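PDB 6L85: phosphate transporter from Thermotoga maritima MSB8, which imports phosphate in a sodium-dependent manner and is related to the human SLC20 carriers. Local coordinates for residues Ser58-Thr63 against Gly341-Thr346; Val104-Ser109 against Ala256-Asn261. One frame throughout, in Å; residues are numbered along the deposited sequence.

Contact 2 is nested inside the long chain loop that contact 1 closes, and the two centres lie about 8 Å apart in the middle of the all-helical chain. Contact 1 sets helix 58-66 against the loop between helices 320-339 and 346-357. Contact 2 brings the start of helix 106-121 to the junction of helices 231-258 and 260-275. Both reach the same sodium ion, through Ile344 on one side and Thr107, Asn257 and Asp258 on the other, and both bind the same phosphate. They also meet directly, Leu342 O lying 2.9 Å from Asn257 ND2. Residues 104-109, 256-261 and 341-346 thus build one ion and phosphate site, and helix 58-66 packs on the loop that carries Ile344.

Contact 1 of 2, residues Ser58-Thr63 against Gly341-Thr346. With NA (sodium ion), chain R; PO4 (phosphate ion), chain P.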
loop_
_atom_site.group_PDB
_atom_site.type_symbol
_atom_site.label_atom_id
_atom_site.label_comp_id
_atom_site.label_asym_id
_atom_site.label_seq_id
_atom_site.Cartn_x
_atom_site.Cartn_y
_atom_site.Cartn_z
ATOM N N SER B 58 8.595 12.809 -5.701
ATOM C CA SER B 58 9.551 13.886 -5.434
ATOM C C SER B 58 10.675 13.939 -6.475
ATOM O O SER B 58 11.241 15.012 -6.721
ATOM C CB SER B 58 10.140 13.749 -4.021
ATOM O OG SER B 58 10.895 12.547 -3.910
ATOM N N HIS B 59 10.982 12.807 -7.108
ATOM C CA HIS B 59 12.156 12.706 -7.973
ATOM C C HIS B 59 12.014 13.544 -9.241
ATOM O O HIS B 59 12.926 14.295 -9.599
ATOM C CB HIS B 59 12.414 11.240 -8.289
ATOM C CG HIS B 59 12.420 10.378 -7.066
ATOM N ND1 HIS B 59 13.438 10.426 -6.133
ATOM C CD2 HIS B 59 11.507 9.497 -6.586
ATOM C CE1 HIS B 59 13.167 9.588 -5.146
ATOM N NE2 HIS B 59 12.005 9.007 -5.400
ATOM N N VAL B 60 10.868 13.465 -9.915
ATOM C CA VAL B 60 10.664 14.335 -11.067
ATOM C C VAL B 60 10.387 15.776 -10.628
ATOM O O VAL B 60 10.692 16.727 -11.371
ATOM C CB VAL B 60 9.535 13.771 -11.960
ATOM C CG1 VAL B 60 9.287 14.702 -13.162
ATOM C CG2 VAL B 60 9.882 12.365 -12.416
ATOM N N SER B 61 9.783 15.966 -9.445
ATOM C CA SER B 61 9.576 17.318 -8.913
ATOM C C SER B 61 10.897 18.087 -8.804
ATOM O O SER B 61 10.943 19.304 -9.049
ATOM C CB SER B 61 8.876 17.251 -7.547
ATOM O OG SER B 61 7.618 16.594 -7.639
ATOM N N GLN B 62 11.985 17.393 -8.440
ATOM C CA GLN B 62 13.295 18.048 -8.409
ATOM C C GLN B 62 13.716 18.545 -9.794
ATOM O O GLN B 62 14.276 19.645 -9.928
ATOM C CB GLN B 62 14.344 17.089 -7.857
ATOM C CG GLN B 62 14.227 16.845 -6.370
ATOM C CD GLN B 62 14.806 15.510 -5.999
ATOM O OE1 GLN B 62 15.725 15.021 -6.674
ATOM N NE2 GLN B 62 14.262 14.884 -4.940
ATOM N N THR B 63 13.451 17.752 -10.839
ATOM C CA THR B 63 13.830 18.167 -12.188
ATOM C C THR B 63 13.014 19.368 -12.638
ATOM O O THR B 63 13.549 20.304 -13.235
ATOM C CB THR B 63 13.661 17.010 -13.160
ATOM O OG1 THR B 63 14.419 15.896 -12.683
ATOM C CG2 THR B 63 14.154 17.408 -14.570
ATOM N N GLY B 341 14.217 10.576 -12.915
ATOM C CA GLY B 341 13.901 11.983 -12.744
ATOM C C GLY B 341 13.441 12.688 -14.001
ATOM O O GLY B 341 13.446 13.926 -14.036
ATOM N N LEU B 342 13.041 11.944 -15.033
ATOM C CA LEU B 342 12.654 12.524 -16.315
ATOM C C LEU B 342 11.168 12.858 -16.319
ATOM O O LEU B 342 10.349 11.955 -16.137
ATOM C CB LEU B 342 12.960 11.552 -17.455
ATOM C CG LEU B 342 14.441 11.218 -17.595
ATOM C CD1 LEU B 342 14.688 10.037 -18.530
ATOM C CD2 LEU B 342 15.182 12.471 -18.053
ATOM N N PRO B 343 10.776 14.111 -16.555
ATOM C CA PRO B 343 9.359 14.427 -16.755
ATOM C C PRO B 343 8.954 14.047 -18.174
ATOM O O PRO B 343 9.434 14.625 -19.156
ATOM C CB PRO B 343 9.295 15.944 -16.537
ATOM C CG PRO B 343 10.696 16.383 -16.279
ATOM C CD PRO B 343 11.617 15.305 -16.711
ATOM N N ILE B 344 8.025 13.105 -18.268
ATOM C CA ILE B 344 7.634 12.381 -19.471
ATOM C C ILE B 344 6.150 12.634 -19.693
ATOM O O ILE B 344 5.415 12.991 -18.766
ATOM C CB ILE B 344 7.964 10.872 -19.269
ATOM C CG1 ILE B 344 9.456 10.655 -19.429
ATOM C CG2 ILE B 344 7.216 9.915 -20.131
ATOM C CD1 ILE B 344 9.988 11.497 -20.422
ATOM N N SER B 345 5.705 12.477 -20.932
ATOM C CA SER B 345 4.281 12.518 -21.225
ATOM C C SER B 345 3.711 11.108 -21.167
ATOM O O SER B 345 4.124 10.239 -21.938
ATOM C CB SER B 345 4.005 13.137 -22.589
ATOM O OG SER B 345 2.627 12.995 -22.890
ATOM N N THR B 346 2.751 10.884 -20.258
ATOM C CA THR B 346 2.119 9.573 -20.170
ATOM C C THR B 346 1.098 9.387 -21.285
ATOM O O THR B 346 0.862 8.258 -21.714
ATOM C CB THR B 346 1.453 9.378 -18.793
ATOM O OG1 THR B 346 0.365 10.298 -18.645
ATOM C CG2 THR B 346 2.460 9.629 -17.670
HETATM NA NA NA R . 5.189 13.632 -16.653
HETATM P P PO4 P . 1.141 13.949 -19.502
HETATM O O1 PO4 P . 0.736 13.296 -20.823
HETATM O O2 PO4 P . 2.311 14.897 -19.663
HETATM O O3 PO4 P . 1.533 12.838 -18.533
HETATM O O4 PO4 P . -0.004 14.786 -18.953
HETATM O O HOH W 1 6.180 15.159 -15.297
#
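Gly341 ends helix 320-339 in a Schellman motif with positive phi, and its carbonyl turns to helix 58-66, where Thr63 OG1 donates a short bond of 2.6 Å to Gly341 O. The hydroxyl lies in the carbonyl plane on a lone pair, at a C=O...donor angle of 139°. Thr63 holds OG1 beside its own backbone N (chi1 -56°), with CG2 anti to that N and 3.9 Å from Pro343 CD. The positive phi favours glycine, and Thr63 OG1 lies close to where a CB would be. One turn earlier, Val60 lays both methyls on the loop. Its CG1, anti to the backbone N (chi1 179°), rests 3.6 Å from Pro343 CB, while CG2 reaches 3.8 Å from Leu342 O. Ile135 of helix 129-162 touches both Thr63 and Pro343. The loop runs on into the ISTTH sequence, a close match to the VSTTH of Val104-His108 and in keeping with the internal duplication of this transporter family. Here the extended chain gives its polar groups to ligands: Ile344 O binds a sodium ion at 2.2 Å, whose shell Thr107, Asn257, Asp258 and a water complete. At the next helix start, Ser345 caps His348 N and its OG donates to phosphate O1. Thr346 grips phosphate O3 twice, from its backbone N at 2.9 Å and from OG1 at 2.8 Å.

Contact 2 of 2, residues Val104-Ser109 against Ala256-Asn261; sequences VSTTHS and ANDVAN. With NA (sodium ion), chain R; NA (sodium ion), chain Q; PO4 (phosphate ion), chain P.
A sodium and phosphate site lies between the VSTTH start of helix 106-121 and the helical ANDVAN segment. Asn261 crosses the two threonines at about a right angle, its ND2 donating to Thr106 OG1 at 2.9 Å and to Thr107 OG1 at 3.0 Å. The second bond is the straighter (155° at the hydrogen, against 134°), and both hydroxyls sit slightly out of the amide plane. Each hydroxyl then donates to phosphate, Thr106 OG1 to O4 and Thr107 OG1 to O2. Thr106 places OG1 between its backbone N and carbonyl carbon (chi1 72°), which lets the backbone N and the hydroxyl reach the same oxygen, O4. Thr107 OG1, 2.6 Å from phosphate O2, also binds sodium at 2.5 Å. Asn257 OD1 and Asp258 OD1 bind that ion too, and Ile344 O adds another ligand. The metal-bound water donates to Asn257 O and, at 2.7 Å, to Asn261 OD1, so both ends of the Asn261 amide are used. Replacing Asn261 by alanine is likely to leave both hydroxyls without the amide donor and the water without one of its acceptors, loosening their placement at the ions. Ser105, the N-cap, accepts from His108 N and donates to phosphate O2, while Val104 O binds a second sodium with Asn21, Asp22 and Thr347. Thr107 N also donates to phosphate O2, near the helix N-terminus, where the dipole probably favours an anion. Because one hydroxyl, that of Thr107, contacts both phosphate and sodium, binding of the two is likely to be coupled, consistent with sodium-dependent import.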
loop_
_atom_site.group_PDB
_atom_site.type_symbol
_atom_site.label_atom_id
_atom_site.label_comp_id
_atom_site.label_asym_id
_atom_site.label_seq_id
_atom_site.Cartn_x
_atom_site.Cartn_y
_atom_site.Cartn_z
ATOM N N VAL B 104 -4.126 15.984 -23.941
ATOM C CA VAL B 104 -2.877 16.713 -24.173
ATOM C C VAL B 104 -1.863 16.335 -23.086
ATOM O O VAL B 104 -2.206 15.760 -22.051
ATOM C CB VAL B 104 -3.077 18.250 -24.192
ATOM C CG1 VAL B 104 -3.972 18.665 -25.341
ATOM C CG2 VAL B 104 -3.652 18.744 -22.860
ATOM N N SER B 105 -0.607 16.714 -23.314
ATOM C CA SER B 105 0.456 16.494 -22.339
ATOM C C SER B 105 0.534 17.666 -21.367
ATOM O O SER B 105 0.884 18.787 -21.766
ATOM C CB SER B 105 1.806 16.305 -23.020
ATOM O OG SER B 105 2.846 16.278 -22.049
ATOM N N THR B 106 0.240 17.393 -20.088
ATOM C CA THR B 106 0.402 18.384 -19.025
ATOM C C THR B 106 1.875 18.602 -18.706
ATOM O O THR B 106 2.246 19.671 -18.215
ATOM C CB THR B 106 -0.366 17.949 -17.747
ATOM O OG1 THR B 106 0.306 16.845 -17.107
ATOM C CG2 THR B 106 -1.813 17.510 -18.077
ATOM N N THR B 107 2.715 17.590 -18.947
ATOM C CA THR B 107 4.153 17.751 -18.754
ATOM C C THR B 107 4.745 18.712 -19.795
ATOM O O THR B 107 5.497 19.640 -19.450
ATOM C CB THR B 107 4.837 16.379 -18.823
ATOM O OG1 THR B 107 4.168 15.451 -17.945
ATOM C CG2 THR B 107 6.327 16.460 -18.474
ATOM N N HIS B 108 4.423 18.499 -21.079
ATOM C CA HIS B 108 4.869 19.436 -22.110
ATOM C C HIS B 108 4.381 20.832 -21.787
ATOM O O HIS B 108 5.130 21.812 -21.928
ATOM C CB HIS B 108 4.376 19.000 -23.494
ATOM C CG HIS B 108 5.029 17.749 -23.991
ATOM N ND1 HIS B 108 4.876 17.280 -25.275
ATOM C CD2 HIS B 108 5.851 16.871 -23.368
ATOM C CE1 HIS B 108 5.575 16.168 -25.426
ATOM N NE2 HIS B 108 6.162 15.888 -24.278
ATOM N N SER B 109 3.146 20.928 -21.279
ATOM C CA SER B 109 2.559 22.223 -20.951
ATOM C C SER B 109 3.344 22.924 -19.852
ATOM O O SER B 109 3.668 24.111 -19.973
ATOM C CB SER B 109 1.097 22.051 -20.546
ATOM O OG SER B 109 0.453 21.219 -21.485
ATOM N N ALA B 256 3.237 9.242 -9.901
ATOM C CA ALA B 256 4.665 9.347 -9.629
ATOM C C ALA B 256 5.368 10.311 -10.603
ATOM O O ALA B 256 6.173 11.154 -10.184
ATOM C CB ALA B 256 5.293 7.956 -9.679
ATOM N N ASN B 257 5.042 10.232 -11.897
ATOM C CA ASN B 257 5.735 11.084 -12.863
ATOM C C ASN B 257 5.134 12.482 -12.943
ATOM O O ASN B 257 5.872 13.457 -13.116
ATOM C CB ASN B 257 5.739 10.448 -14.269
ATOM C CG ASN B 257 6.837 11.040 -15.180
ATOM O OD1 ASN B 257 6.585 11.972 -15.931
ATOM N ND2 ASN B 257 8.054 10.529 -15.062
ATOM N N ASP B 258 3.816 12.616 -12.795
ATOM C CA ASP B 258 3.156 13.868 -13.114
ATOM C C ASP B 258 2.817 14.742 -11.909
ATOM O O ASP B 258 2.454 15.906 -12.126
ATOM C CB ASP B 258 1.861 13.605 -13.887
ATOM C CG ASP B 258 2.091 13.376 -15.382
ATOM O OD1 ASP B 258 3.188 12.974 -15.801
ATOM O OD2 ASP B 258 1.128 13.559 -16.134
ATOM N N VAL B 259 2.886 14.241 -10.660
ATOM C CA VAL B 259 2.610 15.187 -9.578
ATOM C C VAL B 259 3.594 16.348 -9.656
ATOM O O VAL B 259 3.232 17.484 -9.356
ATOM C CB VAL B 259 2.604 14.516 -8.179
ATOM C CG1 VAL B 259 4.021 14.095 -7.728
ATOM C CG2 VAL B 259 1.941 15.468 -7.129
ATOM N N ALA B 260 4.810 16.091 -10.142
ATOM C CA ALA B 260 5.797 17.140 -10.402
ATOM C C ALA B 260 5.243 18.321 -11.193
ATOM O O ALA B 260 5.654 19.457 -10.944
ATOM C CB ALA B 260 7.005 16.568 -11.150
ATOM N N ASN B 261 4.317 18.095 -12.131
ATOM C CA ASN B 261 3.882 19.221 -12.959
ATOM C C ASN B 261 3.147 20.282 -12.155
ATOM O O ASN B 261 3.051 21.441 -12.599
ATOM C CB ASN B 261 3.011 18.752 -14.122
ATOM C CG ASN B 261 3.674 17.670 -14.944
ATOM O OD1 ASN B 261 4.915 17.513 -14.929
ATOM N ND2 ASN B 261 2.872 16.935 -15.684
HETATM NA NA NA R . 5.189 13.632 -16.653
HETATM NA NA NA Q . -3.123 13.876 -21.218
HETATM P P PO4 P . 1.141 13.949 -19.502
HETATM O O1 PO4 P . 0.736 13.296 -20.823
HETATM O O2 PO4 P . 2.311 14.897 -19.663
HETATM O O3 PO4 P . 1.533 12.838 -18.533
HETATM O O4 PO4 P . -0.004 14.786 -18.953
HETATM O O HOH W 1 6.180 15.159 -15.297
HETATM O O HOH W 2 -4.851 12.280 -21.589
#